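Local coordinates for protein histidine acid phosphatase (Bifidobacterium longum subsp. infantis, PDB 6RXD) that probably removes phosphate groups from inositol polyphosphates such as phytate, and from 2,3-bisphosphoglycerate, as a zinc-binding member of the histidine acid phosphatase family, at residues S51-D56 against C278-D283; A115-R120 against N155-G160; K152-N155 against R161-G164; F190-N195 against N213-V218; P413-Q418 against E437-M442. One frame throughout, in Å; residues are numbered along the deposited sequence.

Interaction 1: residues S51-D56 against C278-D283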
# COMPACT_ATOMS: atom_id res chain seq x y z
N SER A 51 4.11 -7.01 -11.93
CA SER A 51 3.20 -6.22 -12.75
C SER A 51 3.25 -6.65 -14.21
O SER A 51 2.26 -6.55 -14.94
CB SER A 51 3.53 -4.73 -12.64
OG SER A 51 4.84 -4.47 -13.09
N SER A 52 4.41 -7.14 -14.64
CA SER A 52 4.59 -7.62 -16.00
C SER A 52 5.82 -8.51 -16.10
O SER A 52 6.58 -8.63 -15.14
CB SER A 52 4.72 -6.45 -16.97
OG SER A 52 5.90 -5.72 -16.70
N TYR A 53 5.99 -9.15 -17.26
CA TYR A 53 7.16 -9.97 -17.54
C TYR A 53 8.31 -9.01 -17.81
O TYR A 53 8.48 -8.51 -18.93
CB TYR A 53 6.87 -10.89 -18.73
CG TYR A 53 7.97 -11.88 -19.09
CD1 TYR A 53 8.53 -12.71 -18.12
CD2 TYR A 53 8.42 -11.99 -20.39
CE1 TYR A 53 9.54 -13.62 -18.47
CE2 TYR A 53 9.41 -12.88 -20.74
CZ TYR A 53 9.97 -13.70 -19.78
OH TYR A 53 10.97 -14.59 -20.15
N LYS A 54 9.10 -8.75 -16.77
CA LYS A 54 10.05 -7.64 -16.82
C LYS A 54 11.29 -7.92 -15.97
O LYS A 54 12.35 -8.22 -16.52
CB LYS A 54 9.37 -6.34 -16.37
CG LYS A 54 10.29 -5.12 -16.40
CD LYS A 54 9.56 -3.84 -15.97
CE LYS A 54 9.14 -3.89 -14.50
NZ LYS A 54 8.54 -2.60 -14.07
N TYR A 55 11.16 -7.84 -14.65
CA TYR A 55 12.29 -8.11 -13.76
C TYR A 55 12.73 -9.56 -13.92
O TYR A 55 13.93 -9.87 -13.97
CB TYR A 55 11.90 -7.86 -12.30
CG TYR A 55 11.62 -6.40 -11.96
CD1 TYR A 55 12.45 -5.39 -12.43
CD2 TYR A 55 10.52 -6.05 -11.19
CE1 TYR A 55 12.19 -4.06 -12.13
CE2 TYR A 55 10.25 -4.73 -10.88
CZ TYR A 55 11.09 -3.74 -11.35
OH TYR A 55 10.83 -2.42 -11.03
N ASP A 56 11.75 -10.45 -13.97
CA ASP A 56 12.04 -11.86 -14.20
C ASP A 56 12.53 -12.14 -15.62
O ASP A 56 13.40 -12.98 -15.83
CB ASP A 56 10.82 -12.75 -13.84
CG ASP A 56 9.52 -12.33 -14.55
OD1 ASP A 56 8.63 -13.19 -14.69
OD2 ASP A 56 9.36 -11.15 -14.95
N CYS A 278 7.22 -12.83 -24.67
CA CYS A 278 6.11 -13.23 -23.82
C CYS A 278 6.62 -14.28 -22.84
O CYS A 278 7.44 -15.11 -23.22
CB CYS A 278 4.98 -13.81 -24.67
SG CYS A 278 3.48 -14.26 -23.78
N ALA A 279 6.14 -14.24 -21.60
CA ALA A 279 6.53 -15.24 -20.61
C ALA A 279 6.23 -16.65 -21.12
O ALA A 279 5.18 -16.86 -21.74
CB ALA A 279 5.82 -14.98 -19.31
N PRO A 280 7.13 -17.61 -20.87
CA PRO A 280 6.91 -18.99 -21.32
C PRO A 280 5.58 -19.53 -20.79
O PRO A 280 5.30 -19.39 -19.59
CB PRO A 280 8.07 -19.76 -20.67
CG PRO A 280 9.14 -18.75 -20.49
CD PRO A 280 8.41 -17.47 -20.14
N GLY A 281 4.77 -20.11 -21.67
CA GLY A 281 3.50 -20.70 -21.28
C GLY A 281 2.32 -19.75 -21.23
O GLY A 281 1.17 -20.16 -21.05
N ALA A 282 2.60 -18.46 -21.41
CA ALA A 282 1.55 -17.46 -21.33
C ALA A 282 0.83 -17.27 -22.66
O ALA A 282 1.42 -17.46 -23.72
CB ALA A 282 2.13 -16.13 -20.86
N ASP A 283 -0.44 -16.89 -22.57
CA ASP A 283 -1.25 -16.57 -23.74
C ASP A 283 -1.37 -15.06 -23.80
O ASP A 283 -2.06 -14.46 -22.97
CB ASP A 283 -2.64 -17.20 -23.58
CG ASP A 283 -3.53 -17.01 -24.80
OD1 ASP A 283 -4.39 -17.89 -25.04
OD2 ASP A 283 -3.40 -15.99 -25.53
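The ring of Tyr53 lies with one face against Ala279. Ala279 CA sits 3.6 Å above the ring plane, over the centre. Ala279 CB adds a CH-pi contact, 3.8 Å from the centroid of the Tyr53 ring and 16° off its normal. The backbone is pressed to the same ring, with Ala279 N 3.4 Å from Tyr53 CD2. Asp56 OD1 lies in the ring plane, at the edge. At the far end, Pro280 CD comes within 3.9 Å of Tyr53 OH, and the two side chains cross at about a right angle.

The ring reaches this place because CG is anti to the backbone N (chi1 -176°). The hydroxyl is bonded to Arg61. Thr89, on helix 75-95, touches Tyr53, Ala279 and Pro280, so that helix packs against both parts of the contact. Asp56 OD2 accepts a hydrogen bond from Lys54 N, 3.0 Å away, just where helix 55-69 starts. With a leucine in place of Tyr53, Ala279 would probably lose its flat platform and Arg61 its hydroxyl partner.

Cys278 touches Cys291, its partner in a disulfide observed for this protein. The chain then makes a type II beta turn from Ala279 to Ala282, with Gly281 at positive phi. The contact thus sets an aromatic ring from the loop leading into helix 55-69 on the first residues of a type II beta turn, in the long loop between strands 264-265 and 297-298.

Interaction 2: residues A115-R120 against N155-G160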
# COMPACT_ATOMS: atom_id res chain seq x y z
N ALA A 115 -13.17 -7.12 11.06
CA ALA A 115 -13.97 -5.90 11.07
C ALA A 115 -15.37 -6.20 11.61
O ALA A 115 -15.91 -5.43 12.42
CB ALA A 115 -14.04 -5.26 9.68
N TYR A 116 -15.97 -7.31 11.19
CA TYR A 116 -17.26 -7.67 11.76
C TYR A 116 -17.12 -7.98 13.24
O TYR A 116 -17.91 -7.51 14.06
CB TYR A 116 -17.90 -8.87 11.04
CG TYR A 116 -19.07 -9.39 11.84
CD1 TYR A 116 -20.25 -8.66 11.93
CD2 TYR A 116 -18.98 -10.58 12.55
CE1 TYR A 116 -21.33 -9.11 12.69
CE2 TYR A 116 -20.06 -11.04 13.31
CZ TYR A 116 -21.22 -10.30 13.37
OH TYR A 116 -22.27 -10.76 14.12
N GLN A 117 -16.11 -8.78 13.57
CA GLN A 117 -15.94 -9.28 14.93
C GLN A 117 -15.74 -8.16 15.94
O GLN A 117 -16.32 -8.19 17.03
CB GLN A 117 -14.79 -10.29 14.98
CG GLN A 117 -15.16 -11.61 14.32
CD GLN A 117 -13.99 -12.55 14.11
OE1 GLN A 117 -12.83 -12.16 14.25
NE2 GLN A 117 -14.29 -13.79 13.75
N ARG A 118 -14.95 -7.15 15.57
CA ARG A 118 -14.69 -6.03 16.46
C ARG A 118 -15.94 -5.20 16.71
O ARG A 118 -16.11 -4.62 17.79
CB ARG A 118 -13.57 -5.13 15.92
CG ARG A 118 -13.11 -4.08 16.93
CD ARG A 118 -11.92 -3.30 16.39
NE ARG A 118 -12.32 -2.23 15.48
CZ ARG A 118 -12.17 -2.27 14.16
NH1 ARG A 118 -11.64 -3.33 13.57
NH2 ARG A 118 -12.56 -1.23 13.43
N ASN A 119 -16.81 -5.15 15.71
CA ASN A 119 -18.02 -4.35 15.82
C ASN A 119 -19.26 -5.20 15.71
O ASN A 119 -20.24 -4.80 15.09
CB ASN A 119 -18.05 -3.23 14.78
CG ASN A 119 -17.31 -2.00 15.25
OD1 ASN A 119 -17.68 -1.37 16.24
ND2 ASN A 119 -16.25 -1.66 14.54
N ARG A 120 -19.21 -6.37 16.34
CA ARG A 120 -20.33 -7.29 16.33
C ARG A 120 -21.63 -6.63 16.81
O ARG A 120 -22.68 -6.81 16.19
CB ARG A 120 -19.99 -8.52 17.19
CG ARG A 120 -21.12 -9.51 17.32
CD ARG A 120 -20.73 -10.68 18.20
NE ARG A 120 -19.57 -11.39 17.67
CZ ARG A 120 -19.64 -12.43 16.84
NH1 ARG A 120 -20.81 -12.89 16.43
NH2 ARG A 120 -18.52 -13.00 16.40
N ASN A 155 -18.75 -11.33 5.44
CA ASN A 155 -19.99 -12.09 5.36
C ASN A 155 -19.91 -13.47 5.99
O ASN A 155 -20.88 -13.94 6.59
CB ASN A 155 -20.47 -12.19 3.92
CG ASN A 155 -21.01 -10.88 3.39
OD1 ASN A 155 -21.46 -10.03 4.15
ND2 ASN A 155 -20.98 -10.72 2.06
N GLU A 156 -18.76 -14.14 5.86
CA GLU A 156 -18.57 -15.44 6.50
C GLU A 156 -18.61 -15.28 8.02
O GLU A 156 -19.25 -16.07 8.71
CB GLU A 156 -17.25 -16.08 6.05
CG GLU A 156 -17.16 -17.59 6.27
CD GLU A 156 -16.77 -17.98 7.69
OE1 GLU A 156 -16.34 -17.10 8.46
OE2 GLU A 156 -16.89 -19.18 8.03
N ALA A 157 -17.94 -14.25 8.53
CA ALA A 157 -17.88 -14.04 9.97
C ALA A 157 -19.25 -13.72 10.58
O ALA A 157 -19.51 -14.01 11.74
CB ALA A 157 -16.88 -12.92 10.31
N SER A 158 -20.13 -13.12 9.78
CA SER A 158 -21.44 -12.71 10.27
C SER A 158 -22.53 -13.65 9.78
O SER A 158 -23.72 -13.36 9.94
CB SER A 158 -21.76 -11.28 9.83
OG SER A 158 -21.58 -11.12 8.44
N GLY A 159 -22.13 -14.76 9.18
CA GLY A 159 -23.08 -15.78 8.74
C GLY A 159 -24.09 -15.28 7.73
O GLY A 159 -25.24 -15.74 7.71
N GLY A 160 -23.67 -14.34 6.88
CA GLY A 160 -24.51 -13.82 5.82
C GLY A 160 -25.61 -12.86 6.25
O GLY A 160 -26.42 -12.43 5.42
O HOH W 1 -17.53 -14.56 13.67
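Tyr116 and Ser158 make the tight part of this contact. Ser158 CB stands almost squarely over the Tyr116 ring, 3.5 Å from its centroid and 7° off the normal, a CH-pi contact. Ala157 O is 3.4 Å from Tyr116 CE2, and Ala157 CB is 3.9 Å from Tyr116 CD2. The Tyr116 ring swings toward this helix end because its CG is anti to the backbone N (chi1 168°). Its opposite face is approached by Arg120 CA, nearer the rim. Both polar ends are tied down: Tyr116 OH bonds to Asp124 and Arg161, and Ser158 OG to Phe154 O.

The other side is looser and more exposed. Arg120 curls back, so that Tyr116 CE2 lies 3.6 Å above its guanidinium plane, off toward the rim. A water fills in between the segments. It donates to Ala157 O at 2.8 Å and accepts from Arg120 NH2 at 3.3 Å. A third, weak bond reaches it from Gln117 NE2. No direct hydrogen bond joins the two segments.

Helix 141-157 ends here in a Schellman motif. Gly160 N bonds to Asn155 O at 2.8 Å, and Gly159 N to Glu156 O. Gly159, at positive phi, is the C-prime residue. Ala157 and Ser158, just ahead of the Schellman glycine, pack on the last turn of helix 102-118.

Interaction 3: residues K152-N155 against R161-G164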
# COMPACT_ATOMS: atom_id res chain seq x y z
N LYS A 152 -16.23 -10.99 1.40
CA LYS A 152 -16.40 -12.42 1.64
C LYS A 152 -16.09 -12.80 3.09
O LYS A 152 -16.84 -13.54 3.72
CB LYS A 152 -15.52 -13.22 0.69
CG LYS A 152 -15.67 -14.71 0.81
CD LYS A 152 -14.87 -15.39 -0.29
CE LYS A 152 -15.05 -14.65 -1.61
NZ LYS A 152 -14.37 -15.33 -2.75
N GLY A 153 -14.97 -12.29 3.61
CA GLY A 153 -14.59 -12.55 4.98
C GLY A 153 -15.59 -11.97 5.97
O GLY A 153 -15.93 -12.63 6.95
N PHE A 154 -16.03 -10.75 5.72
CA PHE A 154 -17.00 -10.09 6.57
C PHE A 154 -18.29 -10.90 6.61
O PHE A 154 -18.88 -11.12 7.68
CB PHE A 154 -17.28 -8.68 6.04
CG PHE A 154 -18.17 -7.84 6.92
CD1 PHE A 154 -17.63 -6.90 7.79
CD2 PHE A 154 -19.56 -7.96 6.84
CE1 PHE A 154 -18.44 -6.12 8.58
CE2 PHE A 154 -20.38 -7.18 7.64
CZ PHE A 154 -19.82 -6.25 8.51
N ASN A 155 -18.75 -11.33 5.44
CA ASN A 155 -19.99 -12.09 5.36
C ASN A 155 -19.91 -13.47 5.99
O ASN A 155 -20.88 -13.94 6.59
CB ASN A 155 -20.47 -12.19 3.92
CG ASN A 155 -21.01 -10.88 3.39
OD1 ASN A 155 -21.46 -10.03 4.15
ND2 ASN A 155 -20.98 -10.72 2.06
N ARG A 161 -25.64 -12.51 7.53
CA ARG A 161 -26.75 -11.73 8.08
C ARG A 161 -26.74 -10.25 7.68
O ARG A 161 -27.70 -9.52 7.97
CB ARG A 161 -26.82 -11.88 9.61
CG ARG A 161 -27.26 -13.29 10.05
CD ARG A 161 -27.20 -13.48 11.57
NE ARG A 161 -25.83 -13.55 12.07
CZ ARG A 161 -25.21 -12.56 12.71
NH1 ARG A 161 -25.85 -11.43 12.96
NH2 ARG A 161 -23.96 -12.71 13.11
N LEU A 162 -25.66 -9.81 7.02
CA LEU A 162 -25.58 -8.42 6.54
C LEU A 162 -25.60 -8.31 5.02
O LEU A 162 -25.49 -7.21 4.47
CB LEU A 162 -24.33 -7.70 7.10
CG LEU A 162 -24.39 -7.17 8.53
CD1 LEU A 162 -25.57 -6.22 8.71
CD2 LEU A 162 -24.45 -8.29 9.55
N ILE A 163 -25.76 -9.44 4.33
CA ILE A 163 -25.82 -9.43 2.87
C ILE A 163 -26.95 -8.54 2.32
O ILE A 163 -26.77 -7.85 1.32
CB ILE A 163 -25.94 -10.88 2.34
CG1 ILE A 163 -24.61 -11.61 2.50
CG2 ILE A 163 -26.39 -10.89 0.88
CD1 ILE A 163 -24.70 -13.11 2.24
N GLY A 164 -28.09 -8.54 2.99
CA GLY A 164 -29.21 -7.71 2.56
C GLY A 164 -29.07 -6.26 3.01
O GLY A 164 -29.94 -5.44 2.72
O HOH W 2 -23.19 -10.96 6.24
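Phe154 and Leu162 meet at the edge of the Phe154 ring. Leu162 CB lies near the ring plane, 4.0 Å from Phe154 CE2, and Leu162 CG is almost as close. Beside this pair, Asn155 and Ile163 cross at about a right angle. Ile163 CG1 is nearly equidistant from CG, OD1 and ND2 of the Asn155 amide, with ND2 at 3.8 Å.

One water ties the segments together. It donates to Asn155 OD1 at 2.9 Å and accepts from Leu162 N at 2.8 Å. The water thus bridges the asparagine side chain and the backbone N-H of Leu162. Asn155 CG stands beside its own backbone N (chi1 -72°), which brings the amide round toward the loop.

Farther out, Phe154 meets Phe123 edge-to-face. The guanidinium group of Arg161 forms a salt bridge with Asp124. Asn155 also lies about 4 Å, side chain to side chain, from Glu151, a zinc ligand seen for this protein, with no zinc bound to it in this model.

The loop 161-164 therefore folds back beside the end of helix 141-157, from which it has just emerged. Phe154 and Leu162 both rest on Ile133 of strand 132-137, and Phe154 also touches Tyr135 there. Phe123 and Asp124 belong to helix 120-129.

Interaction 4: residues F190-N195 against N213-V218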
# COMPACT_ATOMS: atom_id res chain seq x y z
N PHE A 190 -7.08 10.32 -5.59
CA PHE A 190 -6.98 11.77 -5.66
C PHE A 190 -5.66 12.25 -6.24
O PHE A 190 -5.48 13.45 -6.46
CB PHE A 190 -7.19 12.39 -4.26
CG PHE A 190 -6.48 11.65 -3.15
CD1 PHE A 190 -5.09 11.68 -3.04
CD2 PHE A 190 -7.22 10.94 -2.22
CE1 PHE A 190 -4.44 10.98 -2.01
CE2 PHE A 190 -6.58 10.24 -1.19
CZ PHE A 190 -5.19 10.27 -1.09
N HIS A 191 -4.75 11.32 -6.50
CA HIS A 191 -3.38 11.68 -6.88
C HIS A 191 -3.23 11.82 -8.40
O HIS A 191 -2.18 12.25 -8.88
CB HIS A 191 -2.39 10.65 -6.33
CG HIS A 191 -2.64 9.25 -6.81
ND1 HIS A 191 -3.74 8.51 -6.42
CD2 HIS A 191 -1.95 8.48 -7.68
CE1 HIS A 191 -3.70 7.33 -7.02
NE2 HIS A 191 -2.63 7.29 -7.79
N LYS A 192 -4.27 11.47 -9.15
CA LYS A 192 -4.20 11.53 -10.62
C LYS A 192 -5.46 12.08 -11.22
O LYS A 192 -6.55 11.88 -10.68
CB LYS A 192 -3.94 10.15 -11.21
CG LYS A 192 -2.49 9.72 -11.15
CD LYS A 192 -2.30 8.36 -11.78
CE LYS A 192 -0.83 7.95 -11.74
NZ LYS A 192 -0.67 6.49 -11.94
N VAL A 193 -5.32 12.75 -12.36
CA VAL A 193 -6.48 13.25 -13.08
C VAL A 193 -7.23 12.09 -13.73
O VAL A 193 -8.47 12.06 -13.73
CB VAL A 193 -6.07 14.30 -14.13
CG1 VAL A 193 -7.22 14.58 -15.11
CG2 VAL A 193 -5.64 15.59 -13.44
N GLN A 194 -6.48 11.14 -14.26
CA GLN A 194 -7.06 9.98 -14.93
C GLN A 194 -7.53 8.94 -13.92
O GLN A 194 -6.71 8.38 -13.18
CB GLN A 194 -6.05 9.34 -15.88
CG GLN A 194 -5.58 10.26 -17.00
CD GLN A 194 -4.71 11.40 -16.52
OE1 GLN A 194 -3.96 11.27 -15.55
NE2 GLN A 194 -4.82 12.55 -17.19
N ASN A 195 -8.83 8.67 -13.89
CA ASN A 195 -9.41 7.66 -13.02
C ASN A 195 -9.18 6.26 -13.57
O ASN A 195 -9.08 6.08 -14.78
CB ASN A 195 -10.91 7.92 -12.84
CG ASN A 195 -11.20 9.25 -12.19
OD1 ASN A 195 -10.45 9.69 -11.33
ND2 ASN A 195 -12.30 9.89 -12.59
N ASN A 213 -2.37 19.81 -9.89
CA ASN A 213 -1.33 20.59 -9.23
C ASN A 213 -0.29 19.68 -8.60
O ASN A 213 0.90 19.96 -8.65
CB ASN A 213 -1.92 21.54 -8.18
CG ASN A 213 -2.81 22.61 -8.80
OD1 ASN A 213 -2.84 22.77 -10.02
ND2 ASN A 213 -3.54 23.33 -7.96
N TYR A 214 -0.73 18.55 -8.04
CA TYR A 214 0.21 17.60 -7.45
C TYR A 214 1.12 16.96 -8.50
O TYR A 214 2.34 16.89 -8.31
CB TYR A 214 -0.53 16.53 -6.64
CG TYR A 214 0.33 15.32 -6.33
CD1 TYR A 214 1.22 15.32 -5.26
CD2 TYR A 214 0.26 14.17 -7.12
CE1 TYR A 214 2.02 14.21 -4.98
CE2 TYR A 214 1.06 13.07 -6.86
CZ TYR A 214 1.94 13.09 -5.79
OH TYR A 214 2.72 12.00 -5.54
N GLN A 215 0.55 16.49 -9.61
CA GLN A 215 1.38 15.87 -10.65
C GLN A 215 2.38 16.87 -11.23
O GLN A 215 3.54 16.52 -11.48
CB GLN A 215 0.51 15.25 -11.75
CG GLN A 215 -0.27 14.02 -11.29
CD GLN A 215 0.62 12.84 -10.96
OE1 GLN A 215 1.74 12.74 -11.47
NE2 GLN A 215 0.14 11.94 -10.11
N ASN A 216 1.94 18.11 -11.44
CA ASN A 216 2.86 19.16 -11.91
C ASN A 216 3.94 19.47 -10.88
O ASN A 216 5.11 19.68 -11.23
CB ASN A 216 2.09 20.43 -12.29
CG ASN A 216 1.33 20.27 -13.60
OD1 ASN A 216 1.68 19.44 -14.43
ND2 ASN A 216 0.28 21.07 -13.77
N PHE A 217 3.56 19.46 -9.61
CA PHE A 217 4.52 19.72 -8.54
C PHE A 217 5.66 18.71 -8.51
O PHE A 217 6.83 19.09 -8.58
CB PHE A 217 3.82 19.74 -7.19
CG PHE A 217 4.76 19.98 -6.04
CD1 PHE A 217 5.27 21.25 -5.81
CD2 PHE A 217 5.15 18.94 -5.21
CE1 PHE A 217 6.15 21.48 -4.76
CE2 PHE A 217 6.02 19.15 -4.16
CZ PHE A 217 6.52 20.42 -3.93
N VAL A 218 5.32 17.43 -8.42
CA VAL A 218 6.35 16.40 -8.31
C VAL A 218 7.19 16.28 -9.58
O VAL A 218 8.38 15.97 -9.51
CB VAL A 218 5.80 15.02 -7.88
CG1 VAL A 218 5.16 15.11 -6.52
CG2 VAL A 218 4.82 14.49 -8.91
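His191 O is gripped by Gln215 NE2 in a short hydrogen bond of 2.6 Å. The bond is nearly straight, with an N-H...O angle of 172°. The carbonyl oxygen lies almost in the amide plane of Gln215. The donor stands 27° out of the His191 carbonyl plane. A bend at chi2 (-67°) turns the amide to the His191 carbonyl. The glutamine CG, like the amide, then stays close to the same oxygen, at 3.5 Å from His191 O.

Other groups crowd round this carbonyl. His191 O meets the Tyr214 ring obliquely, 3.6 Å from Tyr214 CD2. Tyr214 CE2 lies 4.2 Å from His191 CB. Lys192 runs past on the other flank, its CG 3.6 Å from Gln215 NE2.

The contact packs the loop after helix 185-188 onto helix 206-220. That helix lies near the start of the long, mostly helical part of the chain between strands 181-183 and 391-398. A large helical insertion of this kind is characteristic of branch 2 histidine phosphatases. At Gln215, an apolar methionine would probably leave His191 O without this N-H donor, and the loop without its direct hydrogen bond to segment 213-218.

Tyr214 has a second role. Its hydroxyl bonds to the backbone O of Glu356, on helix 339-357. Glu356 is a zinc ligand seen for this protein, though no zinc is bound to it here. His191 touches Glu401 of helix 400-410.

Interaction 5: residues P413-Q418 against E437-M442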
# COMPACT_ATOMS: atom_id res chain seq x y z
N PRO A 413 1.98 7.39 13.09
CA PRO A 413 3.34 7.02 13.48
C PRO A 413 4.14 6.54 12.27
O PRO A 413 3.62 5.79 11.43
CB PRO A 413 3.13 5.86 14.46
CG PRO A 413 1.71 6.05 14.97
CD PRO A 413 0.95 6.63 13.83
N GLY A 414 5.39 7.00 12.17
CA GLY A 414 6.20 6.71 11.00
C GLY A 414 6.19 7.81 9.94
O GLY A 414 7.11 7.89 9.13
N SER A 415 5.15 8.65 9.94
CA SER A 415 4.99 9.66 8.89
C SER A 415 5.01 11.07 9.47
O SER A 415 4.35 11.96 8.94
CB SER A 415 3.67 9.47 8.13
OG SER A 415 3.67 8.24 7.43
N THR A 416 5.77 11.26 10.54
CA THR A 416 5.77 12.55 11.24
C THR A 416 7.01 13.40 10.96
O THR A 416 7.12 14.52 11.46
CB THR A 416 5.63 12.36 12.78
OG1 THR A 416 6.85 11.86 13.32
CG2 THR A 416 4.47 11.41 13.12
N GLN A 417 7.93 12.90 10.14
CA GLN A 417 9.21 13.58 9.95
C GLN A 417 9.49 13.90 8.48
O GLN A 417 9.62 13.01 7.64
CB GLN A 417 10.36 12.72 10.50
CG GLN A 417 11.71 13.41 10.48
CD GLN A 417 11.72 14.68 11.30
OE1 GLN A 417 11.40 14.65 12.49
NE2 GLN A 417 12.09 15.80 10.68
N GLN A 418 9.59 15.19 8.18
CA GLN A 418 10.03 15.58 6.84
C GLN A 418 11.54 15.61 6.75
O GLN A 418 12.22 15.76 7.75
CB GLN A 418 9.45 16.94 6.48
CG GLN A 418 7.94 16.89 6.28
CD GLN A 418 7.38 18.22 5.85
OE1 GLN A 418 7.52 19.23 6.54
NE2 GLN A 418 6.77 18.24 4.67
N GLU A 437 7.68 -0.43 4.97
CA GLU A 437 7.20 -1.67 5.57
C GLU A 437 6.20 -1.41 6.69
O GLU A 437 5.36 -2.26 6.97
CB GLU A 437 8.38 -2.50 6.10
CG GLU A 437 9.06 -1.84 7.31
CD GLU A 437 10.27 -2.56 7.83
OE1 GLU A 437 10.81 -3.45 7.14
OE2 GLU A 437 10.69 -2.23 8.97
N SER A 438 6.28 -0.25 7.32
CA SER A 438 5.40 0.04 8.45
C SER A 438 4.35 1.10 8.12
O SER A 438 3.22 1.06 8.64
CB SER A 438 6.20 0.40 9.72
OG SER A 438 7.22 1.34 9.44
N VAL A 439 4.69 2.03 7.23
CA VAL A 439 3.73 3.04 6.82
C VAL A 439 2.68 2.47 5.87
O VAL A 439 1.47 2.73 6.02
CB VAL A 439 4.45 4.22 6.17
CG1 VAL A 439 3.46 5.19 5.51
CG2 VAL A 439 5.33 4.92 7.21
N THR A 440 3.14 1.69 4.90
CA THR A 440 2.25 1.21 3.85
C THR A 440 2.57 -0.21 3.40
O THR A 440 2.92 -0.46 2.24
CB THR A 440 2.23 2.22 2.68
OG1 THR A 440 1.38 1.73 1.63
CG2 THR A 440 3.65 2.48 2.14
N PRO A 441 2.44 -1.17 4.31
CA PRO A 441 2.61 -2.56 3.89
C PRO A 441 1.47 -2.94 2.96
O PRO A 441 0.53 -2.17 2.77
CB PRO A 441 2.45 -3.33 5.20
CG PRO A 441 1.62 -2.41 6.10
CD PRO A 441 2.17 -1.06 5.76
N MET A 442 1.56 -4.13 2.37
CA MET A 442 0.41 -4.63 1.65
C MET A 442 -0.79 -4.69 2.59
O MET A 442 -0.65 -5.03 3.79
CB MET A 442 0.73 -5.99 1.04
CG MET A 442 1.77 -5.91 -0.07
SD MET A 442 1.14 -5.05 -1.53
CE MET A 442 2.69 -4.71 -2.39
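Ser415 sets its hydroxyl against both methyl groups of Val439. Ser415 OG is 3.6 Å from Val439 CG1 and 3.7 Å from Val439 CG2. The forked end of the valine thus straddles the oxygen. The serine has OG beside its own backbone N (chi1 -64°), which turns the hydroxyl to the valine. Val439 points its CB toward the loop and places CG1 anti to the backbone N (chi1 170°). CG2 then swings to the Gly414 side, 4.0 Å from Gly414 O.

Gly414 fits closely here. A beta carbon at these backbone angles would be jammed against the preceding carbonyl O. It would also point at Val439, 3.2 Å from Val439 CG2. The contact is van der Waals packing, with no hydrogen bond between the segments.

In the fold, it lays the loop that follows helix 400-410 over the short helix 436-439. Strand 445-453 of the main mixed sheet comes soon after. Thr440, just after the short helix, packs on Ala400, Met403 and Met404. Ser415 also touches Ala407 of helix 400-410 and Trp434, and Val439 O bonds to Tyr472 OH, on strand 467-472.

All five contacts lie in the histidine phosphatase family region. Interaction 1 has the longest sequence span, and interactions 2, 3 and 4 all fall within that span. Interaction 5 follows it. Interactions 2 and 3 form one local group. Their centres are about 7 Å apart, they share Asn155, and both use helix 141-157. A probable hydrogen bond between Arg161 and the Tyr116 hydroxyl links them, with Phe154 packed against Tyr116. The other contacts do not touch one another. Interactions 4 and 5 have centres about 21 Å apart, and interactions 1 and 2 about 39 Å. The set therefore joins separate loops to helices or helix ends across the fold, not one continuous core.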